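Local structure of alpha-L-rhamnosidase (Aspergillus terreus, 6GSZ) at residues R499-L509 against G553-G562; G569-D580 against K598-L607. The protein probably hydrolyses terminal non-reducing alpha-L-rhamnose residues in alpha-L-rhamnosides, as a calcium-binding, glycosylated glycoside hydrolase. All coordinates share one frame; numbering follows the deposited sequence. Where two conformers were deposited one is given.

Interaction 1: residues R499-L509 against G553-G562. With NAG (2-acetamido-2-deoxy-beta-D-glucopyranose), chain B; NAG (2-acetamido-2-deoxy-beta-D-glucopyranose), chain D; NAG (2-acetamido-2-deoxy-beta-D-glucopyranose), chain C; BMA (beta-D-mannopyranose), chain E.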
loop_
_atom_site.group_PDB
_atom_site.type_symbol
_atom_site.label_atom_id
_atom_site.label_comp_id
_atom_site.label_asym_id
_atom_site.label_seq_id
_atom_site.Cartn_x
_atom_site.Cartn_y
_atom_site.Cartn_z
ATOM N N ARG A 499 12.730 -6.641 7.786
ATOM C CA ARG A 499 13.895 -7.464 8.007
ATOM C C ARG A 499 14.904 -6.719 8.909
ATOM O O ARG A 499 15.433 -7.302 9.853
ATOM C CB ARG A 499 14.503 -7.886 6.664
ATOM C CG ARG A 499 15.790 -8.678 6.771
ATOM C CD ARG A 499 15.625 -9.911 7.643
ATOM N NE ARG A 499 16.742 -10.813 7.469
ATOM C CZ ARG A 499 17.048 -11.831 8.293
ATOM N NH1 ARG A 499 16.284 -12.046 9.365
ATOM N NH2 ARG A 499 18.086 -12.607 7.989
ATOM N N SER A 500 15.226 -5.462 8.572
ATOM C CA SER A 500 16.169 -4.693 9.377
ATOM C C SER A 500 15.707 -4.585 10.843
ATOM O O SER A 500 16.544 -4.782 11.782
ATOM C CB SER A 500 16.341 -3.294 8.798
ATOM O OG SER A 500 16.954 -3.316 7.512
ATOM N N GLU A 501 14.409 -4.326 11.030
ATOM C CA GLU A 501 13.860 -4.177 12.346
ATOM C C GLU A 501 13.975 -5.493 13.120
ATOM O O GLU A 501 14.334 -5.535 14.310
ATOM C CB GLU A 501 12.425 -3.661 12.283
ATOM C CG GLU A 501 12.283 -2.251 11.719
ATOM C CD GLU A 501 12.542 -1.060 12.607
ATOM O OE1 GLU A 501 13.208 -1.243 13.632
ATOM O OE2 GLU A 501 12.001 -0.001 12.216
ATOM N N GLN A 502 13.606 -6.615 12.454
ATOM C CA GLN A 502 13.694 -7.945 13.037
ATOM C C GLN A 502 15.116 -8.260 13.502
ATOM O O GLN A 502 15.295 -8.906 14.574
ATOM C CB GLN A 502 13.211 -8.932 11.978
ATOM C CG GLN A 502 13.337 -10.388 12.430
ATOM C CD GLN A 502 13.236 -11.347 11.269
ATOM O OE1 GLN A 502 13.661 -11.028 10.150
ATOM N NE2 GLN A 502 12.674 -12.516 11.552
ATOM N N LEU A 503 16.119 -7.890 12.702
ATOM C CA LEU A 503 17.496 -8.248 13.055
ATOM C C LEU A 503 17.952 -7.521 14.332
ATOM O O LEU A 503 18.928 -7.979 14.941
ATOM C CB LEU A 503 18.433 -7.965 11.887
ATOM C CG LEU A 503 18.318 -9.000 10.764
ATOM C CD1 LEU A 503 18.977 -8.472 9.488
ATOM C CD2 LEU A 503 18.894 -10.359 11.193
ATOM N N ASN A 504 17.293 -6.429 14.711
ATOM C CA ASN A 504 17.585 -5.785 15.996
ATOM C C ASN A 504 16.540 -6.074 17.064
ATOM O O ASN A 504 16.471 -5.379 18.081
ATOM C CB ASN A 504 17.720 -4.283 15.826
ATOM C CG ASN A 504 18.405 -3.637 17.013
ATOM O OD1 ASN A 504 19.355 -4.207 17.586
ATOM N ND2 ASN A 504 17.911 -2.472 17.385
ATOM N N HIS A 505 15.782 -7.150 16.906
ATOM C CA HIS A 505 14.701 -7.541 17.811
ATOM C C HIS A 505 14.743 -9.051 18.094
ATOM O O HIS A 505 13.697 -9.690 18.263
ATOM C CB HIS A 505 13.376 -7.090 17.172
ATOM C CG HIS A 505 12.228 -6.902 18.081
ATOM N ND1 HIS A 505 11.205 -7.812 18.232
ATOM C CD2 HIS A 505 11.845 -5.812 18.766
ATOM C CE1 HIS A 505 10.316 -7.333 19.088
ATOM N NE2 HIS A 505 10.671 -6.114 19.408
ATOM N N SER A 506 15.961 -9.599 18.142
ATOM C CA SER A 506 16.193 -11.014 18.511
ATOM C C SER A 506 15.356 -11.966 17.643
ATOM O O SER A 506 14.773 -12.959 18.139
ATOM C CB SER A 506 15.926 -11.207 19.985
ATOM O OG SER A 506 16.803 -10.377 20.758
ATOM N N TYR A 507 15.256 -11.610 16.350
ATOM C CA TYR A 507 14.666 -12.432 15.273
ATOM C C TYR A 507 13.145 -12.441 15.330
ATOM O O TYR A 507 12.493 -13.072 14.500
ATOM C CB TYR A 507 15.241 -13.837 15.222
ATOM C CG TYR A 507 16.734 -13.838 15.084
ATOM C CD1 TYR A 507 17.342 -13.440 13.893
ATOM C CD2 TYR A 507 17.548 -14.200 16.145
ATOM C CE1 TYR A 507 18.718 -13.435 13.755
ATOM C CE2 TYR A 507 18.930 -14.203 16.008
ATOM C CZ TYR A 507 19.512 -13.817 14.816
ATOM O OH TYR A 507 20.878 -13.835 14.692
ATOM N N SER A 508 12.558 -11.706 16.270
ATOM C CA SER A 508 11.144 -11.451 16.340
ATOM C C SER A 508 10.818 -10.187 15.532
ATOM O O SER A 508 11.613 -9.290 15.379
ATOM C CB SER A 508 10.737 -11.289 17.807
ATOM O OG SER A 508 9.339 -11.192 17.900
ATOM N N LEU A 509 9.603 -10.095 15.024
ATOM C CA LEU A 509 9.149 -8.938 14.275
ATOM C C LEU A 509 8.438 -7.973 15.218
ATOM O O LEU A 509 7.509 -8.347 15.924
ATOM C CB LEU A 509 8.218 -9.398 13.153
ATOM C CG LEU A 509 7.833 -8.342 12.142
ATOM C CD1 LEU A 509 9.045 -7.899 11.318
ATOM C CD2 LEU A 509 6.708 -8.867 11.256
ATOM N N GLY A 553 15.393 -14.850 4.447
ATOM C CA GLY A 553 16.054 -14.877 5.755
ATOM C C GLY A 553 15.143 -14.408 6.882
ATOM O O GLY A 553 15.109 -14.997 7.970
ATOM N N GLY A 554 14.307 -13.412 6.598
ATOM C CA GLY A 554 13.344 -12.964 7.599
ATOM C C GLY A 554 12.372 -14.059 8.001
ATOM O O GLY A 554 12.063 -14.280 9.185
ATOM N N ALA A 555 11.824 -14.738 6.981
ATOM C CA ALA A 555 10.868 -15.819 7.209
ATOM C C ALA A 555 11.495 -16.979 8.001
ATOM O O ALA A 555 10.922 -17.446 8.974
ATOM C CB ALA A 555 10.314 -16.278 5.861
ATOM N N LYS A 556 12.676 -17.399 7.579
ATOM C CA LYS A 556 13.342 -18.506 8.218
ATOM C C LYS A 556 13.763 -18.170 9.658
ATOM O O LYS A 556 13.562 -18.959 10.583
ATOM C CB LYS A 556 14.542 -18.958 7.389
ATOM C CG LYS A 556 15.383 -20.047 8.043
ATOM C CD LYS A 556 16.320 -20.722 7.067
ATOM C CE LYS A 556 17.382 -21.606 7.701
ATOM N NZ LYS A 556 16.915 -22.640 8.653
ATOM N N ASP A 557 14.291 -16.967 9.883
ATOM C CA ASP A 557 14.740 -16.607 11.225
ATOM C C ASP A 557 13.540 -16.479 12.171
ATOM O O ASP A 557 13.664 -16.804 13.354
ATOM C CB ASP A 557 15.521 -15.298 11.229
ATOM C CG ASP A 557 16.951 -15.403 10.731
ATOM O OD1 ASP A 557 17.471 -16.541 10.613
ATOM O OD2 ASP A 557 17.568 -14.328 10.468
ATOM N N TRP A 558 12.386 -16.028 11.667
ATOM C CA TRP A 558 11.197 -15.953 12.480
ATOM C C TRP A 558 10.807 -17.341 13.019
ATOM O O TRP A 558 10.552 -17.522 14.222
ATOM C CB TRP A 558 10.059 -15.327 11.697
ATOM C CG TRP A 558 8.716 -15.448 12.327
ATOM C CD1 TRP A 558 7.671 -16.169 11.856
ATOM C CD2 TRP A 558 8.247 -14.852 13.547
ATOM N NE1 TRP A 558 6.581 -16.070 12.672
ATOM C CE2 TRP A 558 6.903 -15.243 13.724
ATOM C CE3 TRP A 558 8.807 -13.994 14.510
ATOM C CZ2 TRP A 558 6.124 -14.865 14.811
ATOM C CZ3 TRP A 558 8.035 -13.632 15.589
ATOM C CH2 TRP A 558 6.700 -14.009 15.720
ATOM N N VAL A 559 10.708 -18.320 12.104
ATOM C CA VAL A 559 10.307 -19.651 12.524
ATOM C C VAL A 559 11.393 -20.244 13.436
ATOM O O VAL A 559 11.081 -20.866 14.461
ATOM C CB VAL A 559 10.012 -20.529 11.316
ATOM C CG1 VAL A 559 9.750 -21.972 11.680
ATOM C CG2 VAL A 559 8.821 -19.957 10.575
ATOM N N ASP A 560 12.662 -20.086 13.055
ATOM C CA ASP A 560 13.726 -20.759 13.755
ATOM C C ASP A 560 13.978 -20.165 15.157
ATOM O O ASP A 560 14.360 -20.917 16.082
ATOM C CB ASP A 560 15.020 -20.699 12.971
ATOM C CG ASP A 560 15.027 -21.538 11.702
ATOM O OD1 ASP A 560 14.087 -22.403 11.532
ATOM O OD2 ASP A 560 16.008 -21.356 10.931
ATOM N N LYS A 561 13.913 -18.833 15.277
ATOM C CA LYS A 561 14.457 -18.146 16.452
ATOM C C LYS A 561 13.509 -17.097 17.059
ATOM O O LYS A 561 13.747 -16.611 18.179
ATOM C CB LYS A 561 15.780 -17.477 16.065
ATOM C CG LYS A 561 16.871 -18.439 15.627
ATOM C CD LYS A 561 18.190 -17.773 15.278
ATOM C CE LYS A 561 19.210 -18.711 14.686
ATOM N NZ LYS A 561 20.450 -17.967 14.334
ATOM N N GLY A 562 12.520 -16.643 16.281
ATOM C CA GLY A 562 11.590 -15.616 16.733
ATOM C C GLY A 562 10.438 -16.154 17.577
ATOM O O GLY A 562 10.176 -15.680 18.666
HETATM C C1 NAG B . 18.474 -1.737 18.508
HETATM C C2 NAG B . 18.515 -0.235 18.186
HETATM C C3 NAG B . 18.945 0.558 19.397
HETATM C C4 NAG B . 18.073 0.267 20.594
HETATM C C5 NAG B . 18.065 -1.245 20.827
HETATM C C6 NAG B . 17.075 -1.604 21.925
HETATM C C7 NAG B . 19.000 0.732 15.975
HETATM C C8 NAG B . 20.065 0.900 14.920
HETATM N N2 NAG B . 19.392 0.055 17.086
HETATM O O3 NAG B . 18.875 1.942 19.080
HETATM O O4 NAG B . 18.665 0.944 21.697
HETATM O O5 NAG B . 17.599 -1.881 19.623
HETATM O O6 NAG B . 15.771 -0.988 21.660
HETATM O O7 NAG B . 17.843 1.155 15.832
HETATM C C1 NAG D . 14.744 -26.894 10.998
HETATM C C2 NAG D . 16.014 -26.010 10.778
HETATM C C3 NAG D . 16.620 -25.631 12.130
HETATM C C4 NAG D . 15.532 -25.040 13.047
HETATM C C5 NAG D . 14.261 -25.852 13.063
HETATM C C6 NAG D . 13.099 -25.145 13.764
HETATM C C7 NAG D . 17.113 -26.404 8.665
HETATM C C8 NAG D . 18.156 -27.139 7.893
HETATM N N2 NAG D . 17.020 -26.650 9.967
HETATM O O3 NAG D . 17.697 -24.705 11.936
HETATM O O4 NAG D . 15.965 -25.036 14.422
HETATM O O5 NAG D . 13.804 -26.200 11.727
HETATM O O6 NAG D . 12.511 -24.119 12.933
HETATM O O7 NAG D . 16.320 -25.637 8.075
HETATM C C1 NAG C . 16.609 -23.869 14.881
HETATM C C2 NAG C . 16.446 -23.816 16.378
HETATM C C3 NAG C . 17.272 -22.672 16.954
HETATM C C4 NAG C . 18.710 -22.749 16.456
HETATM C C5 NAG C . 18.760 -22.827 14.935
HETATM C C6 NAG C . 20.180 -23.050 14.434
HETATM C C7 NAG C . 14.278 -24.592 17.208
HETATM C C8 NAG C . 12.859 -24.194 17.465
HETATM N N2 NAG C . 15.066 -23.635 16.713
HETATM O O3 NAG C . 17.244 -22.721 18.387
HETATM O O4 NAG C . 19.372 -21.566 16.849
HETATM O O5 NAG C . 17.978 -23.944 14.524
HETATM O O6 NAG C . 20.120 -23.188 12.996
HETATM O O7 NAG C . 14.664 -25.750 17.398
HETATM C C1 BMA E . 20.525 -21.748 17.682
HETATM C C2 BMA E . 21.483 -20.573 17.548
HETATM C C3 BMA E . 22.648 -20.764 18.538
HETATM C C4 BMA E . 22.109 -20.960 19.953
HETATM C C5 BMA E . 21.009 -22.010 20.036
HETATM C C6 BMA E . 20.266 -21.914 21.363
HETATM O O2 BMA E . 20.746 -19.404 17.850
HETATM O O3 BMA E . 23.482 -19.609 18.568
HETATM O O4 BMA E . 23.190 -21.377 20.775
HETATM O O5 BMA E . 20.045 -21.850 18.986
HETATM O O6 BMA E . 19.296 -22.959 21.364
HETATM O O HOH W 1 21.455 -16.239 16.125
#
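The guanidinium of R499 lies with one face over the G553-G554 peptide, L503 CD2 against the opposite face, and D557 OD2 at its edge. The Y507 ring carries K561 CD over one face, a CH-pi contact 4.0 Å from CD to the ring centroid, while W558 turns an edge of its indole to Y507 O and S508. This is helix packing in the six-hairpin glycosidase domain: helix 488-503 runs beside helix 545-562, the axes of segments 499-503 and 553-562 coming within 10.2 Å at 33°, and a type I' turn from H505 to S508 folds the following chain onto the second helix. G553 and G554 put no side chain between the helices, consistent with the approach of R499 CA to G554 CA, 5.5 Å. R499 reaches across by a chain bent at chi2 (55°) and grips one oxygen twice, NH1 to D557 OD2 at 2.8 Å and the longer NH2 bond to the same atom, both in the guanidinium plane and from one face of the carboxylate. NH1 also donates to Q502 OE1, above the carbonyl plane, which helps to fix the amide. The other end of that amide divides its hydrogens: Q502 NE2 meets G554 O at 3.0 Å, nearly straight and on a lone pair, and Y507 O from above its carbonyl plane. Within the turn S506 O, together with K561 O, is a ligand of a calcium ion. K561 NZ is hydrogen-bonded to O6 of a glycan mannose and donates to a water that is also hydrogen-bonded to Y507 OH, 2.9 Å from that water.

Interaction 2: residues G569-D580 against K598-L607. With BGC (beta-D-glucopyranose), chain F.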
loop_
_atom_site.group_PDB
_atom_site.type_symbol
_atom_site.label_atom_id
_atom_site.label_comp_id
_atom_site.label_asym_id
_atom_site.label_seq_id
_atom_site.Cartn_x
_atom_site.Cartn_y
_atom_site.Cartn_z
ATOM N N GLY A 569 7.146 -27.781 20.996
ATOM C CA GLY A 569 7.370 -26.988 19.793
ATOM C C GLY A 569 6.220 -26.077 19.371
ATOM O O GLY A 569 6.356 -25.396 18.327
ATOM N N LEU A 570 5.088 -26.109 20.090
ATOM C CA LEU A 570 4.003 -25.182 19.837
ATOM C C LEU A 570 4.329 -23.872 20.575
ATOM O O LEU A 570 5.422 -23.739 21.121
ATOM C CB LEU A 570 2.653 -25.793 20.233
ATOM C CG LEU A 570 2.227 -27.023 19.417
ATOM C CD1 LEU A 570 0.934 -27.610 19.983
ATOM C CD2 LEU A 570 2.074 -26.677 17.933
ATOM N N TRP A 571 3.410 -22.922 20.536
ATOM C CA TRP A 571 3.638 -21.670 21.209
ATOM C C TRP A 571 3.706 -21.859 22.728
ATOM O O TRP A 571 2.923 -22.564 23.327
ATOM C CB TRP A 571 2.556 -20.659 20.867
ATOM C CG TRP A 571 2.784 -19.845 19.629
ATOM C CD1 TRP A 571 2.302 -20.075 18.381
ATOM C CD2 TRP A 571 3.567 -18.652 19.518
ATOM N NE1 TRP A 571 2.718 -19.134 17.501
ATOM C CE2 TRP A 571 3.484 -18.217 18.174
ATOM C CE3 TRP A 571 4.279 -17.870 20.433
ATOM C CZ2 TRP A 571 4.106 -17.052 17.730
ATOM C CZ3 TRP A 571 4.918 -16.737 19.988
ATOM C CH2 TRP A 571 4.818 -16.325 18.656
ATOM N N ASP A 572 4.603 -21.087 23.337
ATOM C CA ASP A 572 4.656 -20.945 24.789
ATOM C C ASP A 572 3.338 -20.310 25.261
ATOM O O ASP A 572 2.907 -19.271 24.736
ATOM C CB ASP A 572 5.880 -20.108 25.161
ATOM C CG ASP A 572 6.041 -19.757 26.625
ATOM O OD1 ASP A 572 5.038 -19.489 27.297
ATOM O OD2 ASP A 572 7.188 -19.715 27.031
ATOM N N ARG A 573 2.665 -20.981 26.200
ATOM C CA ARG A 573 1.309 -20.590 26.602
ATOM C C ARG A 573 1.316 -19.453 27.642
ATOM O O ARG A 573 0.255 -19.162 28.202
ATOM C CB ARG A 573 0.499 -21.808 27.062
ATOM C CG ARG A 573 0.007 -22.700 25.923
ATOM C CD ARG A 573 0.985 -23.743 25.496
ATOM N NE ARG A 573 0.245 -24.747 24.736
ATOM C CZ ARG A 573 0.036 -24.731 23.417
ATOM N NH1 ARG A 573 0.523 -23.749 22.674
ATOM N NH2 ARG A 573 -0.665 -25.721 22.853
ATOM N N SER A 574 2.476 -18.832 27.905
ATOM C CA SER A 574 2.521 -17.651 28.766
ATOM C C SER A 574 2.704 -16.370 27.945
ATOM O O SER A 574 2.858 -15.286 28.524
ATOM C CB SER A 574 3.601 -17.810 29.778
ATOM O OG SER A 574 4.910 -17.701 29.209
ATOM N N THR A 575 2.693 -16.468 26.617
ATOM C CA THR A 575 2.941 -15.308 25.784
ATOM C C THR A 575 1.678 -14.473 25.532
ATOM O O THR A 575 0.597 -14.960 25.346
ATOM C CB THR A 575 3.499 -15.718 24.422
ATOM O OG1 THR A 575 2.697 -16.723 23.793
ATOM C CG2 THR A 575 4.923 -16.219 24.522
ATOM N N PHE A 576 1.859 -13.145 25.535
ATOM C CA PHE A 576 0.873 -12.244 25.003
ATOM C C PHE A 576 0.551 -12.639 23.556
ATOM O O PHE A 576 1.490 -12.885 22.750
ATOM C CB PHE A 576 1.392 -10.803 25.085
ATOM C CG PHE A 576 0.463 -9.852 24.381
ATOM C CD1 PHE A 576 -0.735 -9.477 24.961
ATOM C CD2 PHE A 576 0.706 -9.465 23.081
ATOM C CE1 PHE A 576 -1.633 -8.670 24.283
ATOM C CE2 PHE A 576 -0.197 -8.668 22.398
ATOM C CZ PHE A 576 -1.373 -8.282 22.986
ATOM N N GLN A 577 -0.733 -12.550 23.204
ATOM C CA GLN A 577 -1.153 -12.774 21.838
ATOM C C GLN A 577 -2.321 -11.837 21.465
ATOM O O GLN A 577 -3.235 -11.612 22.282
ATOM C CB GLN A 577 -1.571 -14.220 21.581
ATOM C CG GLN A 577 -0.466 -15.241 21.773
ATOM C CD GLN A 577 0.646 -15.157 20.749
ATOM O OE1 GLN A 577 0.466 -14.602 19.652
ATOM N NE2 GLN A 577 1.781 -15.777 21.092
ATOM N N TRP A 578 -2.256 -11.248 20.257
ATOM C CA TRP A 578 -3.384 -10.557 19.637
ATOM C C TRP A 578 -4.466 -11.550 19.186
ATOM O O TRP A 578 -5.686 -11.368 19.450
ATOM C CB TRP A 578 -2.922 -9.734 18.418
ATOM C CG TRP A 578 -1.843 -8.726 18.693
ATOM C CD1 TRP A 578 -0.519 -8.795 18.345
ATOM C CD2 TRP A 578 -2.002 -7.493 19.414
ATOM N NE1 TRP A 578 0.147 -7.699 18.828
ATOM C CE2 TRP A 578 -0.741 -6.880 19.439
ATOM C CE3 TRP A 578 -3.087 -6.851 20.006
ATOM C CZ2 TRP A 578 -0.539 -5.642 20.048
ATOM C CZ3 TRP A 578 -2.885 -5.633 20.615
ATOM C CH2 TRP A 578 -1.630 -5.038 20.621
ATOM N N ALA A 579 -4.005 -12.609 18.507
ATOM C CA ALA A 579 -4.848 -13.740 18.017
ATOM C C ALA A 579 -6.088 -13.188 17.303
ATOM O O ALA A 579 -5.948 -12.368 16.392
ATOM C CB ALA A 579 -5.141 -14.713 19.135
ATOM N N ASP A 580 -7.295 -13.715 17.602
ATOM C CA ASP A 580 -8.480 -13.331 16.825
ATOM C C ASP A 580 -9.057 -12.004 17.311
ATOM O O ASP A 580 -10.210 -11.918 17.750
ATOM C CB ASP A 580 -9.534 -14.444 16.784
ATOM C CG ASP A 580 -10.503 -14.297 15.609
ATOM O OD1 ASP A 580 -10.114 -13.716 14.549
ATOM O OD2 ASP A 580 -11.669 -14.765 15.755
ATOM N N LYS A 598 -6.545 -18.097 22.414
ATOM C CA LYS A 598 -5.464 -17.380 21.743
ATOM C C LYS A 598 -4.354 -18.320 21.277
ATOM O O LYS A 598 -3.684 -18.014 20.279
ATOM C CB LYS A 598 -4.873 -16.291 22.661
ATOM C CG LYS A 598 -5.808 -15.147 22.940
ATOM C CD LYS A 598 -5.221 -14.152 23.916
ATOM C CE LYS A 598 -6.063 -12.906 23.982
ATOM N NZ LYS A 598 -5.287 -11.747 24.445
ATOM N N TYR A 599 -4.134 -19.418 22.004
ATOM C CA TYR A 599 -3.067 -20.380 21.684
ATOM C C TYR A 599 -3.528 -21.377 20.615
ATOM O O TYR A 599 -2.677 -21.821 19.824
ATOM C CB TYR A 599 -2.512 -21.029 22.970
ATOM C CG TYR A 599 -2.014 -19.969 23.912
ATOM C CD1 TYR A 599 -0.911 -19.188 23.607
ATOM C CD2 TYR A 599 -2.726 -19.665 25.049
ATOM C CE1 TYR A 599 -0.511 -18.138 24.421
ATOM C CE2 TYR A 599 -2.324 -18.634 25.885
ATOM C CZ TYR A 599 -1.233 -17.859 25.555
ATOM O OH TYR A 599 -0.884 -16.813 26.361
ATOM N N LEU A 600 -4.823 -21.707 20.574
ATOM C CA LEU A 600 -5.337 -22.518 19.450
ATOM C C LEU A 600 -5.091 -21.726 18.159
ATOM O O LEU A 600 -4.529 -22.234 17.172
ATOM C CB LEU A 600 -6.821 -22.773 19.669
ATOM C CG LEU A 600 -7.557 -23.674 18.665
ATOM C CD1 LEU A 600 -8.875 -24.108 19.315
ATOM C CD2 LEU A 600 -7.847 -22.937 17.360
ATOM N N VAL A 601 -5.444 -20.426 18.202
ATOM C CA VAL A 601 -5.241 -19.546 17.048
ATOM C C VAL A 601 -3.751 -19.464 16.692
ATOM O O VAL A 601 -3.351 -19.604 15.523
ATOM C CB VAL A 601 -5.836 -18.141 17.277
ATOM C CG1 VAL A 601 -5.452 -17.148 16.198
ATOM C CG2 VAL A 601 -7.352 -18.196 17.370
ATOM N N SER A 602 -2.925 -19.201 17.708
ATOM C CA SER A 602 -1.498 -19.022 17.491
ATOM C C SER A 602 -0.830 -20.275 16.911
ATOM O O SER A 602 0.025 -20.203 16.028
ATOM C CB SER A 602 -0.842 -18.574 18.790
ATOM O OG SER A 602 -1.275 -17.275 19.197
ATOM N N ASP A 603 -1.180 -21.426 17.488
ATOM C CA ASP A 603 -0.599 -22.676 17.025
ATOM C C ASP A 603 -1.028 -22.986 15.597
ATOM O O ASP A 603 -0.183 -23.500 14.805
ATOM C CB ASP A 603 -1.017 -23.818 17.945
ATOM C CG ASP A 603 -0.333 -23.816 19.304
ATOM O OD1 ASP A 603 0.683 -23.072 19.476
ATOM O OD2 ASP A 603 -0.809 -24.575 20.203
ATOM N N ALA A 604 -2.275 -22.643 15.258
ATOM C CA ALA A 604 -2.728 -22.842 13.862
ATOM C C ALA A 604 -1.845 -22.023 12.914
ATOM O O ALA A 604 -1.376 -22.544 11.889
ATOM C CB ALA A 604 -4.176 -22.502 13.712
ATOM N N TYR A 605 -1.606 -20.744 13.282
ATOM C CA TYR A 605 -0.772 -19.899 12.456
ATOM C C TYR A 605 0.723 -20.309 12.447
ATOM O O TYR A 605 1.419 -20.099 11.436
ATOM C CB TYR A 605 -0.948 -18.424 12.819
ATOM C CG TYR A 605 -2.077 -17.767 12.082
ATOM C CD1 TYR A 605 -3.385 -17.834 12.551
ATOM C CD2 TYR A 605 -1.851 -17.107 10.887
ATOM C CE1 TYR A 605 -4.431 -17.214 11.888
ATOM C CE2 TYR A 605 -2.897 -16.498 10.203
ATOM C CZ TYR A 605 -4.191 -16.549 10.698
ATOM O OH TYR A 605 -5.218 -15.945 9.998
ATOM N N LEU A 606 1.202 -20.926 13.543
ATOM C CA LEU A 606 2.556 -21.498 13.558
ATOM C C LEU A 606 2.653 -22.618 12.511
ATOM O O LEU A 606 3.630 -22.672 11.769
ATOM C CB LEU A 606 2.898 -21.995 14.969
ATOM C CG LEU A 606 4.046 -23.002 15.064
ATOM C CD1 LEU A 606 5.347 -22.405 14.581
ATOM C CD2 LEU A 606 4.182 -23.552 16.473
ATOM N N LEU A 607 1.663 -23.505 12.485
ATOM C CA LEU A 607 1.650 -24.564 11.483
ATOM C C LEU A 607 1.611 -23.952 10.071
ATOM O O LEU A 607 2.327 -24.383 9.187
ATOM C CB LEU A 607 0.453 -25.480 11.725
ATOM C CG LEU A 607 0.673 -26.694 12.620
ATOM C CD1 LEU A 607 1.649 -27.646 11.996
ATOM C CD2 LEU A 607 1.145 -26.376 13.984
HETATM C C2 BGC F . -4.431 -2.523 14.303
HETATM C C3 BGC F . -4.298 -3.858 14.980
HETATM C C4 BGC F . -3.693 -3.875 16.366
HETATM C C5 BGC F . -4.418 -2.851 17.096
HETATM C C6 BGC F . -3.852 -2.899 18.502
HETATM C C1 BGC F . -5.049 -1.521 15.262
HETATM O O1 BGC F . -5.285 -0.316 14.560
HETATM O O2 BGC F . -5.468 -2.556 13.351
HETATM O O3 BGC F . -3.408 -4.556 14.287
HETATM O O4 BGC F . -3.698 -5.135 17.077
HETATM O O5 BGC F . -4.370 -1.507 16.518
HETATM O O6 BGC F . -4.417 -1.815 19.246
HETATM O O HOH W 2 -2.715 -12.254 25.458
HETATM O O HOH W 3 -5.095 -9.590 22.854
#
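Segment 569-580 has no regular secondary structure and wraps along the opening turns of helix 598-619, with L570 CA 5.9 Å from D603 CA, A579 CA near K598 CA, and a type I turn from D572 to T575 between them. An Asx turn at D572 shapes that bend, its OD1 taking the backbone N of S574. D603 gathers several polar contacts of the loop. Its OD1 accepts W571 N at 2.9 Å, while OD2 takes both NH1 and NH2 of R573 in the guanidinium plane, the two groups nearly coplanar at 21°; OD2 is also bonded to W644 NE1 of helix 623-644. A kink about CB-CG (chi2 87°) swings the guanidinium of R573 round to this carboxylate, and NH1 also donates to W571 O. Y599 lies under the turn: R573 CA sits over its ring face, 3.9 Å from the centroid, and its OH donates to T575 O at 2.6 Å. S602 CB packs on the face of the five-membered ring of W571, whereas L607 CD2 meets L570 CD2. Toward the sugar pocket, the extended K598 sends NZ to Q577 O at 3.0 Å, nearly in line with the carbonyl; one water links K598 NZ to Q577 N and a second links it to Q577 O. W578, next along, lays a face against O4 of the bound glucose. Helix side chains thus satisfy several backbone groups of an irregular loop, and the paired charges of R573 and D603 probably stabilise each other in this largely buried setting.

Followed from the N terminus, interaction 1 comes first: it closes the 43-residue excursion through helix 530-542 that returns to pack helix 545-562 against the end of helix 488-503. Interaction 2 opens only after it, closing a shorter, non-helical connection of 17 residues between 569-580 and helix 598-619. The two are therefore in series, neither nested nor crossed. Their centres lie about 17 Å apart, yet they touch where W558 CZ2 packs against W571 CZ2 at 4.2 Å. Successive helices 545-562 and 598-619 also meet through A555 and V559 on L613, so the pair ties three helices and a loop flanking the glucose pocket within one domain.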